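Local coordinates for protein putative hyaluronoglucosaminidase (Clostridium perfringens, PDB 6PWI) that probably hydrolyses terminal N-acetylhexosamine residues from glycans as a secreted family 84 glycoside hydrolase, of which this chain holds the N-terminal, catalytic and following helical regions, at residues A[143-148]-A[323-328]; A[363-368]-A[373-378]; A[416-421]-A[444-449]; A[439-442]-A[448-451]. One frame throughout, in Å; residues are numbered along the deposited sequence.

Interaction 1: A[143-148]-A[323-328]; sequences NTDSAF and DVYEFI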
loop_
_atom_site.group_PDB
_atom_site.type_symbol
_atom_site.label_atom_id
_atom_site.label_comp_id
_atom_site.label_asym_id
_atom_site.label_seq_id
_atom_site.Cartn_x
_atom_site.Cartn_y
_atom_site.Cartn_z
ATOM N N ASN A 143 7.353 22.229 4.192
ATOM C CA ASN A 143 6.225 22.816 3.489
ATOM C C ASN A 143 4.944 22.310 4.146
ATOM O O ASN A 143 5.003 21.555 5.117
ATOM C CB ASN A 143 6.275 22.500 1.993
ATOM C CG ASN A 143 6.497 21.026 1.730
ATOM O OD1 ASN A 143 5.811 20.177 2.302
ATOM N ND2 ASN A 143 7.470 20.708 0.889
ATOM N N THR A 144 3.794 22.715 3.592
ATOM C CA THR A 144 2.502 22.380 4.171
ATOM C C THR A 144 2.266 20.865 4.141
ATOM O O THR A 144 1.771 20.297 5.120
ATOM C CB THR A 144 1.378 23.259 3.599
ATOM O OG1 THR A 144 0.255 23.179 4.480
ATOM C CG2 THR A 144 0.979 22.905 2.183
ATOM N N ASP A 145 2.637 20.216 3.024
ATOM C CA ASP A 145 2.525 18.770 2.880
ATOM C C ASP A 145 3.236 18.059 4.036
ATOM O O ASP A 145 2.683 17.134 4.630
ATOM C CB ASP A 145 3.064 18.289 1.529
ATOM C CG ASP A 145 2.226 18.680 0.321
ATOM O OD1 ASP A 145 1.039 19.021 0.499
ATOM O OD2 ASP A 145 2.768 18.629 -0.797
ATOM N N SER A 146 4.460 18.506 4.355
ATOM C CA SER A 146 5.259 17.913 5.418
ATOM C C SER A 146 4.670 18.213 6.795
ATOM O O SER A 146 4.761 17.385 7.702
ATOM C CB SER A 146 6.681 18.362 5.327
ATOM O OG SER A 146 7.202 18.066 4.042
ATOM N N ALA A 147 4.067 19.399 6.950
ATOM C CA ALA A 147 3.398 19.713 8.201
ATOM C C ALA A 147 2.264 18.716 8.418
ATOM O O ALA A 147 2.088 18.206 9.521
ATOM C CB ALA A 147 2.912 21.147 8.223
ATOM N N PHE A 148 1.525 18.439 7.336
ATOM C CA PHE A 148 0.455 17.455 7.310
ATOM C C PHE A 148 0.946 16.096 7.819
ATOM O O PHE A 148 0.323 15.517 8.708
ATOM C CB PHE A 148 -0.123 17.360 5.898
ATOM C CG PHE A 148 -1.363 16.517 5.757
ATOM C CD1 PHE A 148 -2.618 17.105 5.703
ATOM C CD2 PHE A 148 -1.273 15.141 5.638
ATOM C CE1 PHE A 148 -3.760 16.330 5.550
ATOM C CE2 PHE A 148 -2.414 14.367 5.492
ATOM C CZ PHE A 148 -3.657 14.961 5.444
ATOM N N ASP A 323 1.614 25.074 -10.237
ATOM C CA ASP A 323 1.313 24.273 -9.058
ATOM C C ASP A 323 1.090 22.799 -9.417
ATOM O O ASP A 323 0.421 22.075 -8.678
ATOM C CB ASP A 323 0.154 24.880 -8.256
ATOM C CG ASP A 323 -1.179 24.869 -8.990
ATOM O OD1 ASP A 323 -1.167 24.792 -10.236
ATOM O OD2 ASP A 323 -2.224 24.927 -8.311
ATOM N N VAL A 324 1.661 22.352 -10.543
ATOM C CA VAL A 324 1.542 20.959 -10.945
ATOM C C VAL A 324 2.854 20.233 -10.639
ATOM O O VAL A 324 3.909 20.597 -11.150
ATOM C CB VAL A 324 1.122 20.823 -12.424
ATOM C CG1 VAL A 324 1.080 19.373 -12.889
ATOM C CG2 VAL A 324 -0.218 21.487 -12.678
ATOM N N TYR A 325 2.771 19.195 -9.800
ATOM C CA TYR A 325 3.917 18.368 -9.467
ATOM C C TYR A 325 4.443 17.700 -10.735
ATOM O O TYR A 325 3.797 17.748 -11.780
ATOM C CB TYR A 325 3.546 17.343 -8.394
ATOM C CG TYR A 325 3.173 17.913 -7.049
ATOM C CD1 TYR A 325 4.143 18.367 -6.165
ATOM C CD2 TYR A 325 1.847 17.974 -6.640
ATOM C CE1 TYR A 325 3.805 18.878 -4.919
ATOM C CE2 TYR A 325 1.492 18.480 -5.400
ATOM C CZ TYR A 325 2.476 18.931 -4.533
ATOM O OH TYR A 325 2.132 19.429 -3.308
ATOM N N GLU A 326 5.621 17.072 -10.630
ATOM C CA GLU A 326 6.336 16.589 -11.806
ATOM C C GLU A 326 5.646 15.359 -12.387
ATOM O O GLU A 326 4.978 14.617 -11.669
ATOM C CB GLU A 326 7.826 16.377 -11.520
ATOM C CG GLU A 326 8.120 15.688 -10.203
ATOM C CD GLU A 326 9.586 15.775 -9.817
ATOM O OE1 GLU A 326 10.253 14.710 -9.754
ATOM O OE2 GLU A 326 10.066 16.909 -9.591
ATOM N N PHE A 327 5.811 15.182 -13.702
ATOM C CA PHE A 327 5.201 14.090 -14.439
ATOM C C PHE A 327 5.850 12.753 -14.090
ATOM O O PHE A 327 7.037 12.667 -13.764
ATOM C CB PHE A 327 5.334 14.301 -15.948
ATOM C CG PHE A 327 4.397 15.318 -16.548
ATOM C CD1 PHE A 327 3.067 15.003 -16.799
ATOM C CD2 PHE A 327 4.855 16.582 -16.898
ATOM C CE1 PHE A 327 2.212 15.938 -17.368
ATOM C CE2 PHE A 327 3.999 17.515 -17.463
ATOM C CZ PHE A 327 2.680 17.193 -17.697
ATOM N N ILE A 328 5.024 11.712 -14.185
ATOM C CA ILE A 328 5.436 10.326 -14.094
ATOM C C ILE A 328 5.367 9.762 -15.508
ATOM O O ILE A 328 4.437 10.077 -16.244
ATOM C CB ILE A 328 4.486 9.620 -13.110
ATOM C CG1 ILE A 328 4.883 9.949 -11.669
ATOM C CG2 ILE A 328 4.427 8.123 -13.355
ATOM C CD1 ILE A 328 3.717 10.203 -10.748
#
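Asp145 and Tyr325 reach for each other from opposite directions across the seam between the N-terminal domain and the catalytic barrel. Their backbones stay well apart, with 12.4 Å between Asp145 CA and Tyr325 CA, so the side chains alone span the distance. In both residues CG stands anti to the carbonyl carbon (chi1 -70° for Asp145, -65° for Tyr325), which extends each group toward its partner. Tyr325 OH meets Asp145 OD2 at 2.7 Å, a hydrogen bond that its geometry marks as weak. The carboxylate and the phenol ring are turned 36° apart, and the approach to the ring is oblique. Asp145 OD1 lies 4.0 Å from Tyr325 OH and is engaged elsewhere, in a salt bridge with Lys248.

Asp145 sits in the first turn of helix 144-158, whose start is fixed by Asn143 as N-cap. Asn143 OD1 accepts from Ser146 N at 3.0 Å, close to the line of the carbonyl bond, and from Ser146 OG, which comes from above the amide plane.

Tyr325 belongs to the loop leading into barrel strand 328-330. The positive charge of Lys248 would be expected to stabilise the carboxylate in its ionised form, while Lys250 meets the tyrosine through its ring, in a cation-pi contact. The chemistry is that of a small polar bridge between domains, a single weak hydrogen bond with little surface buried.

Interaction 2: A[363-368]-A[373-378]; sequences TGDVIL and QETFEF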
loop_
_atom_site.group_PDB
_atom_site.type_symbol
_atom_site.label_atom_id
_atom_site.label_comp_id
_atom_site.label_asym_id
_atom_site.label_seq_id
_atom_site.Cartn_x
_atom_site.Cartn_y
_atom_site.Cartn_z
ATOM N N THR A 363 9.781 -1.847 -13.324
ATOM C CA THR A 363 9.208 -2.898 -12.498
ATOM C C THR A 363 10.297 -3.830 -11.978
ATOM O O THR A 363 10.002 -4.705 -11.166
ATOM C CB THR A 363 8.067 -3.656 -13.190
ATOM O OG1 THR A 363 8.644 -4.538 -14.154
ATOM C CG2 THR A 363 7.044 -2.739 -13.823
ATOM N N GLY A 364 11.538 -3.637 -12.453
ATOM C CA GLY A 364 12.679 -4.438 -12.026
ATOM C C GLY A 364 13.305 -5.243 -13.168
ATOM O O GLY A 364 13.264 -4.837 -14.332
ATOM N N ASP A 365 13.896 -6.392 -12.811
ATOM C CA ASP A 365 14.573 -7.256 -13.768
ATOM C C ASP A 365 13.560 -7.919 -14.703
ATOM O O ASP A 365 13.860 -8.169 -15.869
ATOM C CB ASP A 365 15.446 -8.279 -13.041
ATOM C CG ASP A 365 16.815 -7.749 -12.643
ATOM O OD1 ASP A 365 17.074 -6.537 -12.852
ATOM O OD2 ASP A 365 17.632 -8.558 -12.145
ATOM N N VAL A 366 12.367 -8.197 -14.166
ATOM C CA VAL A 366 11.281 -8.884 -14.855
ATOM C C VAL A 366 9.988 -8.161 -14.488
ATOM O O VAL A 366 10.032 -7.199 -13.724
ATOM C CB VAL A 366 11.201 -10.373 -14.450
ATOM C CG1 VAL A 366 12.411 -11.166 -14.914
ATOM C CG2 VAL A 366 10.973 -10.550 -12.948
ATOM N N ILE A 367 8.850 -8.648 -15.004
ATOM C CA ILE A 367 7.560 -8.026 -14.752
ATOM C C ILE A 367 7.250 -8.056 -13.257
ATOM O O ILE A 367 6.838 -7.042 -12.700
ATOM C CB ILE A 367 6.441 -8.648 -15.614
ATOM C CG1 ILE A 367 6.717 -8.424 -17.107
ATOM C CG2 ILE A 367 5.071 -8.107 -15.208
ATOM C CD1 ILE A 367 5.728 -9.090 -18.049
ATOM N N LEU A 368 7.444 -9.207 -12.605
ATOM C CA LEU A 368 7.247 -9.276 -11.162
ATOM C C LEU A 368 8.598 -9.151 -10.458
ATOM O O LEU A 368 8.979 -10.022 -9.682
ATOM C CB LEU A 368 6.542 -10.583 -10.772
ATOM C CG LEU A 368 5.316 -10.991 -11.596
ATOM C CD1 LEU A 368 4.773 -12.324 -11.108
ATOM C CD2 LEU A 368 4.222 -9.936 -11.544
ATOM N N GLN A 373 19.239 -3.685 -5.495
ATOM C CA GLN A 373 20.207 -2.660 -5.845
ATOM C C GLN A 373 20.612 -2.816 -7.315
ATOM O O GLN A 373 20.747 -1.823 -8.025
ATOM C CB GLN A 373 21.384 -2.719 -4.870
ATOM C CG GLN A 373 22.488 -1.709 -5.143
ATOM C CD GLN A 373 22.304 -0.379 -4.454
ATOM O OE1 GLN A 373 21.372 -0.169 -3.676
ATOM N NE2 GLN A 373 23.217 0.543 -4.728
ATOM N N GLU A 374 20.755 -4.068 -7.772
ATOM C CA GLU A 374 21.321 -4.367 -9.082
ATOM C C GLU A 374 20.407 -3.862 -10.200
ATOM O O GLU A 374 20.884 -3.290 -11.182
ATOM C CB GLU A 374 21.613 -5.861 -9.254
ATOM C CG GLU A 374 22.782 -6.370 -8.428
ATOM C CD GLU A 374 22.535 -6.597 -6.938
ATOM O OE1 GLU A 374 21.351 -6.707 -6.513
ATOM O OE2 GLU A 374 23.537 -6.663 -6.193
ATOM N N THR A 375 19.096 -4.074 -10.047
ATOM C CA THR A 375 18.141 -3.624 -11.048
ATOM C C THR A 375 18.157 -2.096 -11.174
ATOM O O THR A 375 17.981 -1.564 -12.271
ATOM C CB THR A 375 16.741 -4.210 -10.819
ATOM O OG1 THR A 375 16.082 -4.156 -12.084
ATOM C CG2 THR A 375 15.915 -3.479 -9.782
ATOM N N PHE A 376 18.365 -1.401 -10.049
ATOM C CA PHE A 376 18.376 0.053 -10.051
ATOM C C PHE A 376 19.690 0.576 -10.626
ATOM O O PHE A 376 19.690 1.593 -11.317
ATOM C CB PHE A 376 18.005 0.615 -8.675
ATOM C CG PHE A 376 16.579 0.332 -8.276
ATOM C CD1 PHE A 376 15.545 0.457 -9.196
ATOM C CD2 PHE A 376 16.261 -0.061 -6.986
ATOM C CE1 PHE A 376 14.234 0.176 -8.839
ATOM C CE2 PHE A 376 14.945 -0.321 -6.627
ATOM C CZ PHE A 376 13.936 -0.214 -7.557
ATOM N N GLU A 377 20.795 -0.138 -10.364
ATOM C CA GLU A 377 22.081 0.200 -10.964
ATOM C C GLU A 377 21.965 0.115 -12.485
ATOM O O GLU A 377 22.496 0.961 -13.205
ATOM C CB GLU A 377 23.193 -0.741 -10.489
ATOM C CG GLU A 377 23.745 -0.431 -9.110
ATOM C CD GLU A 377 24.587 -1.530 -8.464
ATOM O OE1 GLU A 377 24.875 -2.556 -9.137
ATOM O OE2 GLU A 377 24.964 -1.361 -7.281
ATOM N N PHE A 378 21.274 -0.928 -12.961
ATOM C CA PHE A 378 21.113 -1.130 -14.389
ATOM C C PHE A 378 20.312 0.030 -14.980
ATOM O O PHE A 378 20.715 0.616 -15.985
ATOM C CB PHE A 378 20.461 -2.479 -14.710
ATOM C CG PHE A 378 20.085 -2.602 -16.167
ATOM C CD1 PHE A 378 20.990 -3.088 -17.096
ATOM C CD2 PHE A 378 18.852 -2.164 -16.626
ATOM C CE1 PHE A 378 20.660 -3.169 -18.441
ATOM C CE2 PHE A 378 18.524 -2.242 -17.970
ATOM C CZ PHE A 378 19.425 -2.748 -18.876
#
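Thr375, in the first turns of helix 373-383, meets Asp365 and Gly364 of the loop that follows barrel strand 359-362. The polar part is one hydrogen bond, in which Thr375 OG1 donates to Asp365 OD1 at 2.7 Å. The hydroxyl reaches the carboxylate from above its plane, 36° out of it. With OG1 turned away from the backbone N (chi1 -157°), the hydroxyl faces the loop. Asp365 N also lies 3.2 Å from Thr375 OG1, but at an angle too poor for a bond.

The packing part is backbone against side chain: Gly364 C approaches Thr375 OG1 to 3.2 Å, and Gly364 CA lies 4.1 Å from Thr375 CG2. The same methyl, CG2, rests over the centre of the Phe376 ring, 4.0 Å above its plane.

Within the loop, Thr363 OG1 donates to Val366 O at 3.0 Å, bracing the bend that presents Asp365.

Outside the two segments, Trp362 NE1 donates to Thr375 OG1. This hydroxyl therefore accepts from the indole while donating to the carboxylate, which joins the end of the strand, the loop and the following helix; the indole bond would be expected to polarise the hydroxyl as a donor.

Interaction 3: A[416-421]-A[444-449]; sequences TNFKGI and WNRADF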
loop_
_atom_site.group_PDB
_atom_site.type_symbol
_atom_site.label_atom_id
_atom_site.label_comp_id
_atom_site.label_asym_id
_atom_site.label_seq_id
_atom_site.Cartn_x
_atom_site.Cartn_y
_atom_site.Cartn_z
ATOM N N THR A 416 19.080 1.679 -1.776
ATOM C CA THR A 416 19.074 3.113 -1.520
ATOM C C THR A 416 18.892 3.936 -2.801
ATOM O O THR A 416 18.676 5.142 -2.728
ATOM C CB THR A 416 20.372 3.539 -0.812
ATOM O OG1 THR A 416 21.472 3.210 -1.664
ATOM C CG2 THR A 416 20.570 2.873 0.533
ATOM N N ASN A 417 18.985 3.304 -3.975
ATOM C CA ASN A 417 19.274 4.056 -5.189
ATOM C C ASN A 417 18.033 4.222 -6.072
ATOM O O ASN A 417 18.074 3.932 -7.272
ATOM C CB ASN A 417 20.454 3.439 -5.954
ATOM C CG ASN A 417 20.290 1.956 -6.233
ATOM O OD1 ASN A 417 19.535 1.263 -5.547
ATOM N ND2 ASN A 417 20.995 1.456 -7.239
ATOM N N PHE A 418 16.932 4.717 -5.489
ATOM C CA PHE A 418 15.697 4.863 -6.246
ATOM C C PHE A 418 14.799 5.912 -5.599
ATOM O O PHE A 418 14.973 6.231 -4.424
ATOM C CB PHE A 418 15.018 3.505 -6.475
ATOM C CG PHE A 418 14.386 2.881 -5.258
ATOM C CD1 PHE A 418 13.012 2.742 -5.172
ATOM C CD2 PHE A 418 15.161 2.442 -4.197
ATOM C CE1 PHE A 418 12.426 2.171 -4.053
ATOM C CE2 PHE A 418 14.574 1.866 -3.081
ATOM C CZ PHE A 418 13.207 1.728 -3.011
ATOM N N LYS A 419 13.833 6.407 -6.386
ATOM C CA LYS A 419 13.101 7.636 -6.118
ATOM C C LYS A 419 11.854 7.366 -5.279
ATOM O O LYS A 419 11.271 8.293 -4.725
ATOM C CB LYS A 419 12.661 8.286 -7.434
ATOM C CG LYS A 419 13.769 8.910 -8.268
ATOM C CD LYS A 419 13.267 9.700 -9.460
ATOM C CE LYS A 419 14.168 10.873 -9.802
ATOM N NZ LYS A 419 13.873 11.408 -11.154
ATOM N N GLY A 420 11.426 6.102 -5.205
ATOM C CA GLY A 420 10.195 5.769 -4.509
ATOM C C GLY A 420 9.510 4.544 -5.102
ATOM O O GLY A 420 10.016 3.932 -6.037
ATOM N N ILE A 421 8.339 4.204 -4.554
ATOM C CA ILE A 421 7.719 2.935 -4.888
ATOM C C ILE A 421 6.198 3.070 -4.833
ATOM O O ILE A 421 5.654 3.741 -3.955
ATOM C CB ILE A 421 8.274 1.817 -3.973
ATOM C CG1 ILE A 421 7.640 0.454 -4.269
ATOM C CG2 ILE A 421 8.182 2.201 -2.502
ATOM C CD1 ILE A 421 8.501 -0.731 -3.870
ATOM N N TRP A 444 8.686 5.097 3.260
ATOM C CA TRP A 444 9.029 6.216 4.124
ATOM C C TRP A 444 10.408 6.010 4.756
ATOM O O TRP A 444 11.276 6.880 4.636
ATOM C CB TRP A 444 7.945 6.457 5.184
ATOM C CG TRP A 444 8.246 7.626 6.076
ATOM C CD1 TRP A 444 8.935 7.599 7.252
ATOM C CD2 TRP A 444 7.889 9.003 5.856
ATOM N NE1 TRP A 444 9.033 8.858 7.780
ATOM C CE2 TRP A 444 8.401 9.742 6.947
ATOM C CE3 TRP A 444 7.189 9.688 4.851
ATOM C CZ2 TRP A 444 8.237 11.126 7.057
ATOM C CZ3 TRP A 444 7.032 11.055 4.957
ATOM C CH2 TRP A 444 7.545 11.763 6.048
ATOM N N ASN A 445 10.590 4.855 5.419
ATOM C CA ASN A 445 11.796 4.541 6.169
ATOM C C ASN A 445 12.311 3.170 5.740
ATOM O O ASN A 445 11.819 2.154 6.225
ATOM C CB ASN A 445 11.525 4.530 7.679
ATOM C CG ASN A 445 12.766 4.329 8.529
ATOM O OD1 ASN A 445 13.751 3.738 8.085
ATOM N ND2 ASN A 445 12.729 4.811 9.762
ATOM N N ARG A 446 13.330 3.158 4.871
ATOM C CA ARG A 446 13.808 1.926 4.268
ATOM C C ARG A 446 14.621 1.084 5.250
ATOM O O ARG A 446 14.346 -0.101 5.415
ATOM C CB ARG A 446 14.585 2.213 2.984
ATOM C CG ARG A 446 13.690 2.380 1.768
ATOM C CD ARG A 446 14.551 2.916 0.649
ATOM N NE ARG A 446 13.856 3.809 -0.261
ATOM C CZ ARG A 446 14.487 4.627 -1.103
ATOM N NH1 ARG A 446 15.812 4.655 -1.117
ATOM N NH2 ARG A 446 13.797 5.413 -1.919
ATOM N N ALA A 447 15.636 1.678 5.880
ATOM C CA ALA A 447 16.572 0.892 6.673
ATOM C C ALA A 447 15.866 0.216 7.848
ATOM O O ALA A 447 16.205 -0.915 8.199
ATOM C CB ALA A 447 17.736 1.737 7.127
ATOM N N ASP A 448 14.872 0.899 8.433
ATOM C CA ASP A 448 14.201 0.392 9.618
ATOM C C ASP A 448 12.986 -0.452 9.244
ATOM O O ASP A 448 12.134 -0.701 10.092
ATOM C CB ASP A 448 13.788 1.520 10.566
ATOM C CG ASP A 448 14.938 2.400 11.028
ATOM O OD1 ASP A 448 16.094 1.922 11.019
ATOM O OD2 ASP A 448 14.670 3.566 11.386
ATOM N N PHE A 449 12.899 -0.900 7.986
ATOM C CA PHE A 449 11.769 -1.736 7.617
ATOM C C PHE A 449 11.957 -3.144 8.176
ATOM O O PHE A 449 12.863 -3.875 7.767
ATOM C CB PHE A 449 11.520 -1.767 6.110
ATOM C CG PHE A 449 10.308 -2.575 5.724
ATOM C CD1 PHE A 449 9.035 -2.169 6.102
ATOM C CD2 PHE A 449 10.435 -3.749 4.997
ATOM C CE1 PHE A 449 7.918 -2.914 5.751
ATOM C CE2 PHE A 449 9.317 -4.493 4.644
ATOM C CZ PHE A 449 8.061 -4.072 5.017
#
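Arg446 lays its guanidinium flat on the ring of Phe418, and this stack is the tight part of the contact. The two planes are 19° apart and Arg446 CZ is 3.9 Å from the ring centroid, 30° off the normal, a cation-pi arrangement over the face. Its nearest atoms are Arg446 CZ and Phe418 CE2, at 3.4 Å. The arginine chain bends at chi3 on its way to the ring.

The same group is gripped by backbone carbonyls. Arg446 NH2 donates to Phe418 O at 2.9 Å with an N-H...O angle of 145°, the donor lying above the carbonyl plane. So Phe418 engages the arginine twice, through its ring and through its carbonyl.

The looser side is toward Thr416, an exposed residue. There Arg446 NH1 reaches Thr416 O at 3.3 Å, a weak bond. The turn beyond is also open to solvent at Ala447 and Asp448, and is braced from within: Asn445 OD1 accepts from Asp448 N at 3.1 Å, an Asx motif, while Asn445 ND2 donates to Asp448 OD2 at 2.8 Å and also bonds to Ile39 O.

The contact joins the last barrel strand, 418-423, and the residues leading into it to the loop between helices 433-444 and 451-462. Phe418 also stacks with Phe376 of helix 373-383 and touches Met389 of neighbouring strand 387-391, while Asp176 accepts from Arg446 N.

Interaction 4: A[439-442]-A[448-451]; sequences IADY and DFDM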
loop_
_atom_site.group_PDB
_atom_site.type_symbol
_atom_site.label_atom_id
_atom_site.label_comp_id
_atom_site.label_asym_id
_atom_site.label_seq_id
_atom_site.Cartn_x
_atom_site.Cartn_y
_atom_site.Cartn_z
ATOM N N ILE A 439 4.202 -1.003 1.840
ATOM C CA ILE A 439 4.827 -0.050 0.929
ATOM C C ILE A 439 4.955 1.327 1.588
ATOM O O ILE A 439 5.947 2.018 1.378
ATOM C CB ILE A 439 4.060 0.005 -0.409
ATOM C CG1 ILE A 439 4.051 -1.356 -1.110
ATOM C CG2 ILE A 439 4.582 1.106 -1.317
ATOM C CD1 ILE A 439 5.379 -2.056 -1.126
ATOM N N ALA A 440 3.959 1.711 2.392
ATOM C CA ALA A 440 3.978 2.987 3.083
ATOM C C ALA A 440 5.158 3.034 4.050
ATOM O O ALA A 440 5.924 3.994 4.039
ATOM C CB ALA A 440 2.671 3.212 3.797
ATOM N N ASP A 441 5.285 1.989 4.878
ATOM C CA ASP A 441 6.323 1.896 5.888
ATOM C C ASP A 441 7.688 1.852 5.204
ATOM O O ASP A 441 8.572 2.649 5.510
ATOM C CB ASP A 441 6.065 0.678 6.773
ATOM C CG ASP A 441 6.964 0.553 7.995
ATOM O OD1 ASP A 441 7.639 1.547 8.361
ATOM O OD2 ASP A 441 6.967 -0.542 8.589
ATOM N N TYR A 442 7.842 0.921 4.257
ATOM C CA TYR A 442 9.100 0.736 3.556
ATOM C C TYR A 442 9.459 1.987 2.759
ATOM O O TYR A 442 10.617 2.392 2.724
ATOM C CB TYR A 442 9.028 -0.491 2.646
ATOM C CG TYR A 442 10.230 -0.706 1.760
ATOM C CD1 TYR A 442 11.472 -1.024 2.290
ATOM C CD2 TYR A 442 10.127 -0.608 0.383
ATOM C CE1 TYR A 442 12.578 -1.237 1.481
ATOM C CE2 TYR A 442 11.219 -0.828 -0.444
ATOM C CZ TYR A 442 12.448 -1.142 0.107
ATOM O OH TYR A 442 13.523 -1.349 -0.705
ATOM N N ASP A 448 14.872 0.899 8.433
ATOM C CA ASP A 448 14.201 0.392 9.618
ATOM C C ASP A 448 12.986 -0.452 9.244
ATOM O O ASP A 448 12.134 -0.701 10.092
ATOM C CB ASP A 448 13.788 1.520 10.566
ATOM C CG ASP A 448 14.938 2.400 11.028
ATOM O OD1 ASP A 448 16.094 1.922 11.019
ATOM O OD2 ASP A 448 14.670 3.566 11.386
ATOM N N PHE A 449 12.899 -0.900 7.986
ATOM C CA PHE A 449 11.769 -1.736 7.617
ATOM C C PHE A 449 11.957 -3.144 8.176
ATOM O O PHE A 449 12.863 -3.875 7.767
ATOM C CB PHE A 449 11.520 -1.767 6.110
ATOM C CG PHE A 449 10.308 -2.575 5.724
ATOM C CD1 PHE A 449 9.035 -2.169 6.102
ATOM C CD2 PHE A 449 10.435 -3.749 4.997
ATOM C CE1 PHE A 449 7.918 -2.914 5.751
ATOM C CE2 PHE A 449 9.317 -4.493 4.644
ATOM C CZ PHE A 449 8.061 -4.072 5.017
ATOM N N ASP A 450 11.075 -3.489 9.123
ATOM C CA ASP A 450 11.011 -4.813 9.717
ATOM C C ASP A 450 9.805 -5.558 9.151
ATOM O O ASP A 450 8.708 -5.511 9.697
ATOM C CB ASP A 450 11.006 -4.742 11.244
ATOM C CG ASP A 450 11.307 -6.081 11.885
ATOM O OD1 ASP A 450 10.570 -7.048 11.617
ATOM O OD2 ASP A 450 12.290 -6.147 12.634
ATOM N N MET A 451 10.056 -6.232 8.032
ATOM C CA MET A 451 9.140 -7.072 7.284
ATOM C C MET A 451 8.172 -7.815 8.212
ATOM O O MET A 451 6.958 -7.710 8.041
ATOM C CB MET A 451 10.008 -8.059 6.500
ATOM C CG MET A 451 9.292 -8.925 5.518
ATOM S SD MET A 451 10.518 -9.956 4.666
ATOM C CE MET A 451 11.427 -10.676 6.033
HETATM O O HOH W 1 9.234 -1.385 9.793
#
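Tyr442 and Asp441, neighbours near the end of helix 433-444, receive the ring of Phe449 as the chain turns back. Tyr442 can be followed outward from its backbone. Its CB sits over one face of the Phe449 ring, 3.9 Å from the centroid and 15° off the normal, a CH-pi contact. CG continues anti to the backbone N (chi1 174°), and CD1 comes next, 3.9 Å from Phe449 CB, which lies at the edge of the tyrosine ring, in its plane. The tyrosine thus turns an edge toward the face of Phe449 in a T-shaped pair, with centroids 5.5 Å apart and planes at 63°. At the tip, OH points away from Phe449 and hydrogen-bonds to Asp412 O.

Asp441 comes to the phenylalanine from its rim, with OD2 3.6 Å from Phe449 CD1. That oxygen is also joined to the loop through a water, which donates to Asp441 OD2 at 2.7 Å and accepts from Asp450 N at 2.9 Å. On the opposite face of the Phe449 ring lies Met451 N, 3.8 Å above the plane and toward the rim, so the ring is sandwiched between Tyr442 CB and the backbone that begins the next helix.

Asp450 is the N-cap of helix 451-462, and Ser454 of that helix bonds to Asp441 OD2. Phe449 thereby packs in the corner between two consecutive helices, while Ile439 and Tyr442 touch barrel strand 418-423.

Overall arrangement
From the N terminus, interaction 1 comes first: its segments, 175 residues apart, close the longest loop and tie the N-terminal domain to the (beta/alpha)8 barrel. The others follow it in series, all inside the catalytic region. Interaction 2 closes a short loop between barrel strand 359-362 and helix 373-383. Interaction 3 spans from the last strand, 418-423, to the loop after helix 433-444, and interaction 4, which starts within that span, crosses it by ending slightly later; the two share Asp448 and Phe449, with centres about 8 Å apart. Interactions 2 and 3 touch where Phe376 packs against Asn417, whereas interaction 1 touches none.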